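Local coordinates for epidermin biosynthesis protein EpiD (Staphylococcus aureus, PDB 3QJG) that probably catalyses the FMN-dependent oxidative decarboxylation of the C-terminal cysteine of the epidermin precursor peptide, at residues N7-L12 / N36-T41; N69-A74 / C106-E111; N91-G96 / R134-Y139. One frame throughout, in Å; residues are numbered along the deposited sequence. Where two conformers were deposited one is given.

Contact 1: residues N7-L12 / N36-T41. With FMN (flavin mononucleotide), chain M.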
loop_
_atom_site.group_PDB
_atom_site.type_symbol
_atom_site.label_atom_id
_atom_site.label_comp_id
_atom_site.label_asym_id
_atom_site.label_seq_id
_atom_site.Cartn_x
_atom_site.Cartn_y
_atom_site.Cartn_z
ATOM N N ASN A 7 17.083 10.370 37.330
ATOM C CA ASN A 7 16.145 9.902 36.312
ATOM C C ASN A 7 15.911 8.428 36.412
ATOM O O ASN A 7 16.867 7.643 36.650
ATOM C CB ASN A 7 16.686 10.165 34.941
ATOM C CG ASN A 7 16.964 11.628 34.685
ATOM O OD1 ASN A 7 16.249 12.521 35.160
ATOM N ND2 ASN A 7 18.000 11.876 33.916
ATOM N N VAL A 8 14.668 8.010 36.194
ATOM C CA VAL A 8 14.388 6.557 36.215
ATOM C C VAL A 8 13.832 6.198 34.846
ATOM O O VAL A 8 13.190 7.022 34.214
ATOM C CB VAL A 8 13.380 6.168 37.292
ATOM C CG1 VAL A 8 12.068 6.969 37.097
ATOM C CG2 VAL A 8 13.134 4.637 37.261
ATOM N N LEU A 9 14.133 5.003 34.377
ATOM C CA LEU A 9 13.583 4.535 33.146
ATOM C C LEU A 9 12.710 3.360 33.508
ATOM O O LEU A 9 13.173 2.457 34.232
ATOM C CB LEU A 9 14.690 4.123 32.163
ATOM C CG LEU A 9 14.297 3.424 30.852
ATOM C CD1 LEU A 9 13.385 4.339 29.952
ATOM C CD2 LEU A 9 15.586 2.974 30.112
ATOM N N ILE A 10 11.458 3.363 33.011
ATOM C CA ILE A 10 10.589 2.205 33.167
ATOM C C ILE A 10 10.608 1.388 31.902
ATOM O O ILE A 10 10.333 1.896 30.846
ATOM C CB ILE A 10 9.127 2.594 33.450
ATOM C CG1 ILE A 10 9.024 3.455 34.704
ATOM C CG2 ILE A 10 8.243 1.351 33.588
ATOM C CD1 ILE A 10 7.764 4.368 34.706
ATOM N N CYS A 11 10.923 0.113 32.032
ATOM C CA CYS A 11 10.881 -0.817 30.925
ATOM C C CYS A 11 9.593 -1.644 31.000
ATOM O O CYS A 11 9.417 -2.369 31.927
ATOM C CB CYS A 11 12.139 -1.693 30.966
ATOM S SG CYS A 11 13.680 -0.684 30.900
ATOM N N LEU A 12 8.700 -1.522 30.022
ATOM C CA LEU A 12 7.416 -2.235 30.024
ATOM C C LEU A 12 7.511 -3.502 29.191
ATOM O O LEU A 12 7.964 -3.447 28.094
ATOM C CB LEU A 12 6.355 -1.405 29.331
ATOM C CG LEU A 12 5.998 -0.079 29.917
ATOM C CD1 LEU A 12 5.017 0.603 29.028
ATOM C CD2 LEU A 12 5.481 -0.383 31.304
ATOM N N ASN A 36 10.988 8.218 32.286
ATOM C CA ASN A 36 10.996 7.877 30.868
ATOM C C ASN A 36 10.592 6.441 30.707
ATOM O O ASN A 36 10.667 5.670 31.662
ATOM C CB ASN A 36 12.421 8.022 30.295
ATOM C CG ASN A 36 12.917 9.472 30.395
ATOM O OD1 ASN A 36 12.147 10.354 30.137
ATOM N ND2 ASN A 36 14.190 9.699 30.812
ATOM N N VAL A 37 10.175 6.085 29.495
ATOM C CA VAL A 37 9.595 4.804 29.272
ATOM C C VAL A 37 10.048 4.236 27.981
ATOM O O VAL A 37 10.200 4.985 27.020
ATOM C CB VAL A 37 8.061 4.938 29.249
ATOM C CG1 VAL A 37 7.422 3.580 29.056
ATOM C CG2 VAL A 37 7.604 5.536 30.558
ATOM N N ILE A 38 10.243 2.918 27.982
ATOM C CA ILE A 38 10.470 2.135 26.796
ATOM C C ILE A 38 9.697 0.825 26.905
ATOM O O ILE A 38 9.621 0.281 27.985
ATOM C CB ILE A 38 11.998 1.781 26.601
ATOM C CG1 ILE A 38 12.252 1.078 25.260
ATOM C CG2 ILE A 38 12.566 0.950 27.791
ATOM C CD1 ILE A 38 13.783 0.869 24.927
ATOM N N ALA A 39 9.160 0.319 25.805
ATOM C CA ALA A 39 8.509 -1.018 25.794
ATOM C C ALA A 39 9.319 -2.030 25.057
ATOM O O ALA A 39 10.024 -1.662 24.127
ATOM C CB ALA A 39 7.187 -0.942 25.153
ATOM N N SER A 40 9.113 -3.314 25.382
ATOM C CA SER A 40 9.653 -4.409 24.628
ATOM C C SER A 40 8.927 -4.474 23.292
ATOM O O SER A 40 7.948 -3.732 23.070
ATOM C CB SER A 40 9.405 -5.753 25.359
ATOM O OG SER A 40 8.005 -6.041 25.487
ATOM N N THR A 41 9.336 -5.399 22.418
ATOM C CA THR A 41 8.762 -5.374 21.075
ATOM C C THR A 41 7.315 -5.848 21.223
ATOM O O THR A 41 6.377 -5.145 20.836
ATOM C CB THR A 41 9.636 -6.134 20.040
ATOM O OG1 THR A 41 10.901 -5.434 19.915
ATOM C CG2 THR A 41 8.896 -6.238 18.638
HETATM N N1 FMN M . 3.942 -13.027 29.964
HETATM C C2 FMN M . 4.460 -12.807 31.214
HETATM O O2 FMN M . 5.573 -13.241 31.490
HETATM N N3 FMN M . 3.736 -12.150 32.156
HETATM C C4 FMN M . 2.485 -11.690 31.884
HETATM O O4 FMN M . 1.913 -11.131 32.790
HETATM C C4A FMN M . 1.916 -11.901 30.631
HETATM N N5 FMN M . 0.656 -11.446 30.302
HETATM C C5A FMN M . 0.179 -11.625 29.042
HETATM C C6 FMN M . -1.109 -11.211 28.732
HETATM C C7 FMN M . -1.597 -11.394 27.454
HETATM C C7M FMN M . -2.968 -10.932 27.055
HETATM C C8 FMN M . -0.795 -12.024 26.496
HETATM C C8M FMN M . -1.288 -12.307 25.097
HETATM C C9 FMN M . 0.465 -12.484 26.818
HETATM C C9A FMN M . 0.967 -12.288 28.096
HETATM N N10 FMN M . 2.233 -12.776 28.418
HETATM C C10 FMN M . 2.690 -12.569 29.673
HETATM C "C1'" FMN M . 3.137 -13.496 27.451
HETATM C "C2'" FMN M . 4.235 -12.565 26.944
HETATM O "O2'" FMN M . 3.660 -11.340 26.451
HETATM C "C3'" FMN M . 5.015 -13.342 25.948
HETATM O "O3'" FMN M . 5.700 -14.459 26.564
HETATM C "C4'" FMN M . 6.011 -12.448 25.209
HETATM O "O4'" FMN M . 6.841 -13.226 24.362
HETATM C "C5'" FMN M . 6.958 -11.742 26.122
HETATM O "O5'" FMN M . 7.644 -10.802 25.315
HETATM P P FMN M . 8.479 -9.593 25.967
HETATM O O1P FMN M . 9.478 -9.161 24.940
HETATM O O2P FMN M . 9.144 -10.090 27.210
HETATM O O3P FMN M . 7.752 -8.339 26.217
#
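The parallel strand pair of a beta-alpha-beta unit brings Leu9, Ile10, Cys11 and Leu12 beside Asn36, Val37, Ile38 and Ala39, with the two short strand axes 4.6 Å apart and 23° from exact parallelism. Five backbone hydrogen bonds run zigzag between them: Val8 O accepts from Asn36 N, Asn36 O from Ile10 N, Ile10 O from Ile38 N, Ile38 O from Leu12 N, and Leu12 O from Ser40 N. The last, 2.9 Å from Ser40 N to Leu12 O, carries the ladder one residue past the end of strand 34-39. Weaker CA-H...O contacts lie between these bonds, as where Val37 CA is 3.4 Å from Ile10 O.

On one face, Leu9 and Cys11 meet the strand at 36-39. Leu9 CG is anti to its backbone N (chi1 172°), which swings CD1 across the neighbouring strand to 3.8 Å from Asn36 CB and 4.1 Å from Ile38 CG2. Cys11 SG approaches that same methyl, Ile38 CG2, at 3.7 Å. In this Rossmann-like sheet, helix 101-107 covers the Leu9, Cys11 and Ile38 face through Leu101, Leu102 and Ile105. The other face lies under the crossover helix 21-28, where Ile21 touches both Ile10 and Leu12. Here the side chains of Leu12 and Val37 lie aslant, with Leu12 CD1 3.8 Å from Val37 CG1.

The amide of Asn36 is buried but well occupied: OD1 accepts from Asn58 ND2, and ND2 reaches His77 and Glu34. At the C-terminal end of the strands, where nucleotide phosphates commonly bind in such folds, Ser40 OG donates to phosphate oxygen O3P of FMN chain M. The deposited separation is very short, so its exact length is doubtful, although Ser40 CB also lies near the phosphate.

Contact 2: residues N69-A74 / C106-E111. With FMN (flavin mononucleotide), chain P.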
loop_
_atom_site.group_PDB
_atom_site.type_symbol
_atom_site.label_atom_id
_atom_site.label_comp_id
_atom_site.label_asym_id
_atom_site.label_seq_id
_atom_site.Cartn_x
_atom_site.Cartn_y
_atom_site.Cartn_z
ATOM N N ASN A 69 20.551 4.861 20.981
ATOM C CA ASN A 69 21.709 4.247 21.591
ATOM C C ASN A 69 21.501 3.859 23.048
ATOM O O ASN A 69 21.203 4.692 23.907
ATOM C CB ASN A 69 22.887 5.191 21.458
ATOM C CG ASN A 69 24.172 4.543 21.821
ATOM O OD1 ASN A 69 24.453 4.301 23.003
ATOM N ND2 ASN A 69 24.974 4.254 20.812
ATOM N N HIS A 70 21.617 2.551 23.275
ATOM C CA HIS A 70 21.466 1.918 24.534
ATOM C C HIS A 70 22.464 2.428 25.593
ATOM O O HIS A 70 22.140 2.463 26.767
ATOM C CB HIS A 70 21.671 0.357 24.337
ATOM C CG HIS A 70 22.994 -0.001 23.732
ATOM N ND1 HIS A 70 23.281 0.167 22.389
ATOM C CD2 HIS A 70 24.128 -0.484 24.293
ATOM C CE1 HIS A 70 24.533 -0.189 22.162
ATOM N NE2 HIS A 70 25.075 -0.572 23.299
ATOM N N VAL A 71 23.701 2.753 25.223
ATOM C CA VAL A 71 24.650 3.264 26.182
ATOM C C VAL A 71 24.240 4.679 26.620
ATOM O O VAL A 71 24.226 5.019 27.834
ATOM C CB VAL A 71 26.107 3.259 25.618
ATOM C CG1 VAL A 71 27.046 3.976 26.622
ATOM C CG2 VAL A 71 26.604 1.752 25.318
ATOM N N ASP A 72 23.878 5.514 25.658
ATOM C CA ASP A 72 23.515 6.887 26.028
ATOM C C ASP A 72 22.234 6.947 26.897
ATOM O O ASP A 72 22.148 7.697 27.843
ATOM C CB ASP A 72 23.295 7.701 24.803
ATOM C CG ASP A 72 24.570 7.998 24.049
ATOM O OD1 ASP A 72 25.690 7.693 24.514
ATOM O OD2 ASP A 72 24.415 8.587 22.949
ATOM N N ILE A 73 21.242 6.134 26.544
ATOM C CA ILE A 73 20.032 6.015 27.319
ATOM C C ILE A 73 20.359 5.510 28.721
ATOM O O ILE A 73 19.921 6.128 29.664
ATOM C CB ILE A 73 18.964 5.136 26.611
ATOM C CG1 ILE A 73 18.439 5.849 25.363
ATOM C CG2 ILE A 73 17.813 4.858 27.554
ATOM C CD1 ILE A 73 17.556 5.018 24.457
ATOM N N ALA A 74 21.083 4.387 28.867
ATOM C CA ALA A 74 21.401 3.862 30.183
ATOM C C ALA A 74 22.101 4.913 31.049
ATOM O O ALA A 74 21.697 5.112 32.196
ATOM C CB ALA A 74 22.242 2.519 30.114
ATOM N N CYS A 106 19.243 -2.926 29.381
ATOM C CA CYS A 106 19.353 -3.610 30.676
ATOM C C CYS A 106 20.679 -4.400 30.801
ATOM O O CYS A 106 21.321 -4.464 31.870
ATOM C CB CYS A 106 18.099 -4.486 30.949
ATOM S SG CYS A 106 16.551 -3.499 31.053
ATOM N N HIS A 107 21.098 -4.977 29.688
ATOM C CA HIS A 107 22.403 -5.618 29.580
ATOM C C HIS A 107 23.578 -4.683 29.931
ATOM O O HIS A 107 24.557 -5.097 30.506
ATOM C CB HIS A 107 22.575 -6.127 28.159
ATOM C CG HIS A 107 23.765 -6.977 27.965
ATOM N ND1 HIS A 107 23.875 -8.222 28.541
ATOM C CD2 HIS A 107 24.916 -6.767 27.285
ATOM C CE1 HIS A 107 25.028 -8.760 28.190
ATOM N NE2 HIS A 107 25.675 -7.901 27.419
ATOM N N THR A 108 23.446 -3.410 29.639
ATOM C CA THR A 108 24.496 -2.449 29.809
ATOM C C THR A 108 24.551 -1.880 31.260
ATOM O O THR A 108 25.465 -1.105 31.613
ATOM C CB THR A 108 24.271 -1.335 28.768
ATOM O OG1 THR A 108 24.160 -1.931 27.457
ATOM C CG2 THR A 108 25.409 -0.290 28.775
ATOM N N ALA A 109 23.582 -2.251 32.100
ATOM C CA ALA A 109 23.361 -1.456 33.310
ATOM C C ALA A 109 22.817 -2.250 34.493
ATOM O O ALA A 109 21.957 -1.769 35.227
ATOM C CB ALA A 109 22.463 -0.340 32.975
ATOM N N PHE A 110 23.311 -3.494 34.659
ATOM C CA PHE A 110 22.870 -4.367 35.722
ATOM C C PHE A 110 22.902 -3.744 37.129
ATOM O O PHE A 110 21.973 -3.937 37.909
ATOM C CB PHE A 110 23.795 -5.576 35.770
ATOM C CG PHE A 110 23.379 -6.713 34.930
ATOM C CD1 PHE A 110 22.591 -6.549 33.848
ATOM C CD2 PHE A 110 23.852 -8.032 35.227
ATOM C CE1 PHE A 110 22.194 -7.582 33.078
ATOM C CE2 PHE A 110 23.458 -9.071 34.443
ATOM C CZ PHE A 110 22.647 -8.886 33.381
ATOM N N GLU A 111 23.974 -3.002 37.404
ATOM C CA GLU A 111 24.192 -2.261 38.645
ATOM C C GLU A 111 23.102 -1.217 38.895
ATOM O O GLU A 111 22.975 -0.737 40.031
ATOM C CB GLU A 111 25.600 -1.610 38.676
ATOM C CG GLU A 111 25.710 -0.210 37.994
ATOM C CD GLU A 111 25.803 -0.263 36.437
ATOM O OE1 GLU A 111 25.931 -1.379 35.861
ATOM O OE2 GLU A 111 25.757 0.838 35.797
HETATM N N1 FMN P . 25.792 -3.671 20.289
HETATM C C2 FMN P . 26.989 -4.313 20.505
HETATM O O2 FMN P . 27.085 -5.433 21.113
HETATM N N3 FMN P . 28.107 -3.716 19.973
HETATM C C4 FMN P . 28.070 -2.505 19.316
HETATM O O4 FMN P . 29.144 -2.036 18.928
HETATM C C4A FMN P . 26.856 -1.867 19.126
HETATM N N5 FMN P . 26.747 -0.628 18.489
HETATM C C5A FMN P . 25.506 -0.035 18.276
HETATM C C6 FMN P . 25.385 1.190 17.616
HETATM C C7 FMN P . 24.126 1.783 17.400
HETATM C C7M FMN P . 23.993 3.123 16.690
HETATM C C8 FMN P . 22.989 1.127 17.883
HETATM C C8M FMN P . 21.597 1.685 17.688
HETATM C C9 FMN P . 23.110 -0.093 18.539
HETATM C C9A FMN P . 24.364 -0.670 18.745
HETATM N N10 FMN P . 24.473 -1.878 19.420
HETATM C C10 FMN P . 25.709 -2.482 19.603
HETATM C "C1'" FMN P . 23.296 -2.579 19.939
HETATM C "C2'" FMN P . 22.909 -3.762 19.061
HETATM O "O2'" FMN P . 22.645 -3.441 17.718
HETATM C "C3'" FMN P . 21.654 -4.365 19.645
HETATM O "O3'" FMN P . 21.886 -4.977 20.904
HETATM C "C4'" FMN P . 21.045 -5.390 18.657
HETATM O "O4'" FMN P . 19.962 -6.008 19.258
HETATM C "C5'" FMN P . 22.017 -6.430 18.262
HETATM O "O5'" FMN P . 21.365 -7.369 17.451
HETATM P P FMN P . 22.206 -8.429 16.588
HETATM O O1P FMN P . 21.249 -9.588 16.110
HETATM O O2P FMN P . 23.287 -8.875 17.454
HETATM O O3P FMN P . 22.906 -7.722 15.473
#
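His70 and Thr108 set their side chains at about a right angle, so that the hydroxyl meets the imidazole at its rim: Thr108 OG1, in the conformer described here, lies near the ring plane, 3.5 Å from His70 CD2. A chi1 of 57° puts the His70 ring between its own backbone N and carbonyl carbon and leaves CE1, across the ring from the threonine, pointing into the flavin pocket. CE1 stands over the flavin face, 3.2 Å from N10 of FMN chain P, with the ring planes inclined to each other.

Val71 also crosses Thr108 nearly perpendicularly, with Val71 CG2 4.2 Å from Thr108 CG2, and one turn on Ala74 CB rests 4.1 Å from Ala109 CB. Helix 70-75 thus docks on Thr108 and Ala109, just beyond helix 101-107. Its start is N-capped by Asn69, whose OD1 accepts from Asp72 N at 3.0 Å and more weakly from Val71 N.

Met123 of the third subunit packs on His70. No side-chain hydrogen bond joins the segments; the ring C-H meets an oxygen engaged by Thr104 O, and the rest is apolar packing, consistent with Thr108 being one of several neighbours that position the ring over the flavin.

Contact 3: residues N91-G96 / R134-Y139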
loop_
_atom_site.group_PDB
_atom_site.type_symbol
_atom_site.label_atom_id
_atom_site.label_comp_id
_atom_site.label_asym_id
_atom_site.label_seq_id
_atom_site.Cartn_x
_atom_site.Cartn_y
_atom_site.Cartn_z
ATOM N N ASN A 91 14.487 -14.002 31.587
ATOM C CA ASN A 91 15.297 -15.115 31.133
ATOM C C ASN A 91 16.258 -14.696 29.965
ATOM O O ASN A 91 17.389 -15.224 29.818
ATOM C CB ASN A 91 14.413 -16.271 30.733
ATOM C CG ASN A 91 13.665 -16.850 31.875
ATOM O OD1 ASN A 91 14.205 -16.995 32.990
ATOM N ND2 ASN A 91 12.395 -17.166 31.647
ATOM N N LYS A 92 15.808 -13.778 29.137
ATOM C CA LYS A 92 16.690 -13.204 28.128
ATOM C C LYS A 92 17.816 -12.405 28.842
ATOM O O LYS A 92 19.006 -12.548 28.497
ATOM C CB LYS A 92 15.945 -12.318 27.135
ATOM C CG LYS A 92 15.031 -13.028 26.109
ATOM C CD LYS A 92 15.172 -12.505 24.745
ATOM C CE LYS A 92 14.164 -12.880 23.692
ATOM N NZ LYS A 92 13.983 -11.680 22.730
ATOM N N ILE A 93 17.441 -11.530 29.783
ATOM C CA ILE A 93 18.435 -10.818 30.562
ATOM C C ILE A 93 19.398 -11.750 31.319
ATOM O O ILE A 93 20.588 -11.531 31.268
ATOM C CB ILE A 93 17.864 -9.819 31.516
ATOM C CG1 ILE A 93 17.074 -8.731 30.748
ATOM C CG2 ILE A 93 18.997 -9.145 32.238
ATOM C CD1 ILE A 93 16.171 -7.949 31.611
ATOM N N ALA A 94 18.882 -12.808 31.966
ATOM C CA ALA A 94 19.744 -13.686 32.708
ATOM C C ALA A 94 20.842 -14.119 31.758
ATOM O O ALA A 94 21.968 -14.249 32.200
ATOM C CB ALA A 94 18.973 -14.900 33.298
ATOM N N ASN A 95 20.537 -14.286 30.456
ATOM C CA ASN A 95 21.470 -14.947 29.471
ATOM C C ASN A 95 22.184 -13.996 28.537
ATOM O O ASN A 95 22.875 -14.398 27.632
ATOM C CB ASN A 95 20.691 -15.943 28.639
ATOM C CG ASN A 95 20.334 -17.178 29.403
ATOM O OD1 ASN A 95 21.198 -18.042 29.616
ATOM N ND2 ASN A 95 19.042 -17.321 29.758
ATOM N N GLY A 96 22.002 -12.728 28.740
ATOM C CA GLY A 96 22.694 -11.708 27.979
ATOM C C GLY A 96 22.153 -11.513 26.602
ATOM O O GLY A 96 22.800 -10.854 25.775
ATOM N N ARG A 134 17.969 -16.316 40.416
ATOM C CA ARG A 134 19.091 -16.507 41.336
ATOM C C ARG A 134 20.414 -15.976 40.806
ATOM O O ARG A 134 21.171 -15.349 41.556
ATOM C CB ARG A 134 19.293 -18.004 41.649
ATOM C CG ARG A 134 18.159 -18.678 42.391
ATOM C CD ARG A 134 18.617 -20.067 42.908
ATOM N NE ARG A 134 18.429 -21.149 41.924
ATOM C CZ ARG A 134 17.367 -21.968 41.871
ATOM N NH1 ARG A 134 16.347 -21.864 42.736
ATOM N NH2 ARG A 134 17.319 -22.904 40.943
ATOM N N LEU A 135 20.690 -16.268 39.524
ATOM C CA LEU A 135 21.825 -15.697 38.779
ATOM C C LEU A 135 21.741 -14.172 38.657
ATOM O O LEU A 135 22.709 -13.424 38.822
ATOM C CB LEU A 135 21.798 -16.248 37.365
ATOM C CG LEU A 135 22.846 -17.182 36.809
ATOM C CD1 LEU A 135 23.068 -18.478 37.625
ATOM C CD2 LEU A 135 22.492 -17.470 35.291
ATOM N N LEU A 136 20.580 -13.674 38.329
ATOM C CA LEU A 136 20.456 -12.209 38.260
ATOM C C LEU A 136 20.839 -11.587 39.625
ATOM O O LEU A 136 21.625 -10.603 39.690
ATOM C CB LEU A 136 19.073 -11.828 37.765
ATOM C CG LEU A 136 18.827 -12.002 36.255
ATOM C CD1 LEU A 136 17.310 -11.722 35.938
ATOM C CD2 LEU A 136 19.718 -11.041 35.362
ATOM N N LYS A 137 20.379 -12.206 40.714
ATOM C CA LYS A 137 20.767 -11.767 42.095
ATOM C C LYS A 137 22.249 -11.880 42.281
ATOM O O LYS A 137 22.884 -10.916 42.671
ATOM C CB LYS A 137 20.061 -12.569 43.195
ATOM C CG LYS A 137 18.548 -12.433 43.179
ATOM C CD LYS A 137 17.834 -13.307 44.191
ATOM C CE LYS A 137 16.356 -12.947 44.249
ATOM N NZ LYS A 137 15.597 -14.000 44.972
ATOM N N ASP A 138 22.827 -13.050 41.968
ATOM C CA ASP A 138 24.294 -13.194 41.971
ATOM C C ASP A 138 25.036 -12.006 41.267
ATOM O O ASP A 138 26.073 -11.564 41.709
ATOM C CB ASP A 138 24.742 -14.500 41.307
ATOM C CG ASP A 138 24.366 -15.741 42.088
ATOM O OD1 ASP A 138 23.774 -15.674 43.186
ATOM O OD2 ASP A 138 24.665 -16.835 41.572
ATOM N N TYR A 139 24.509 -11.512 40.170
ATOM C CA TYR A 139 25.197 -10.509 39.399
ATOM C C TYR A 139 24.796 -9.125 39.757
ATOM O O TYR A 139 25.141 -8.167 39.053
ATOM C CB TYR A 139 24.891 -10.657 37.932
ATOM C CG TYR A 139 25.134 -12.006 37.326
ATOM C CD1 TYR A 139 26.255 -12.746 37.603
ATOM C CD2 TYR A 139 24.254 -12.477 36.374
ATOM C CE1 TYR A 139 26.451 -13.977 36.980
ATOM C CE2 TYR A 139 24.444 -13.660 35.750
ATOM C CZ TYR A 139 25.526 -14.394 36.036
ATOM O OH TYR A 139 25.610 -15.551 35.350
#
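Two helix ends come side by side, Ala94 CA and Leu136 CA being 5.8 Å apart, and both chains leave helical geometry just beyond the point of closest approach. The small side chain of Ala94 allows this nearness, and Leu136 is the residue that fills it. With its CG anti to the carbonyl carbon (chi1 -76°), Leu136 sends CD2 over the other helix, 3.7 Å from Ala94 CA and likewise 3.7 Å from Ile93 CG2, while Leu136 CG sits 4.1 Å from Ala94 CB. Ile93 and Leu136 cross at about a right angle, meeting methyl to methyl.

The carbonyl oxygen of the alanine, Ala94 O, lies near the plane of the Tyr139 ring at its edge, 4.4 Å from Tyr139 CE2. That ring is also turned to its own helix, where Leu135 O lies over one face, displaced from the ring centre. Helix 87-94 finishes in a Schellman motif, with Gly96 at positive phi (76°) and two bonds turned back into the last turn; Gly96 N to Ile93 O is 3.1 Å. Just before it, the Asn95 side chain folds back, and ND2 donates to Asn91 O at 2.7 Å, close to the plane of its own amide.

Oligomer contacts involve both the last helical turn and the residues after it. Gly96 O accepts from Asn91 ND2 of the third subunit, and Lys92 NZ bridges Asp99 of its own chain and Asp99 of the second subunit. Within the chain, Asn91 OD1 is tied to Asn132 ND2 of helix 127-138, Ile93 leans on Leu103 and Cys106 of helix 101-107, and Leu136 packs on Val141 in the loop that leads from helix 127-138 to strand 142-143.

The three contacts are linked in sequence, contact 2 touching both others. Contacts 1 and 2, with centres 12 Å apart, meet where Cys11 SG lies 4.0 Å from Cys106 SG and Leu9 CD2 3.9 Å from Ile73 CG2. Contacts 2 and 3 join at several points, among them Phe110 CE1, 3.7 Å from Ile93 CG2, whereas contacts 1 and 3 stay about 7 Å apart at their nearest atoms. Contacts 1 and 2 serve different flavins: Ser40 holds the phosphate of FMN chain M, while FMN chain P, beside His70, is bound by Ser40 of the third subunit. Contact 3 lies beside the subunit interface, the Ile93 side chain about 9 Å from a bound FMN.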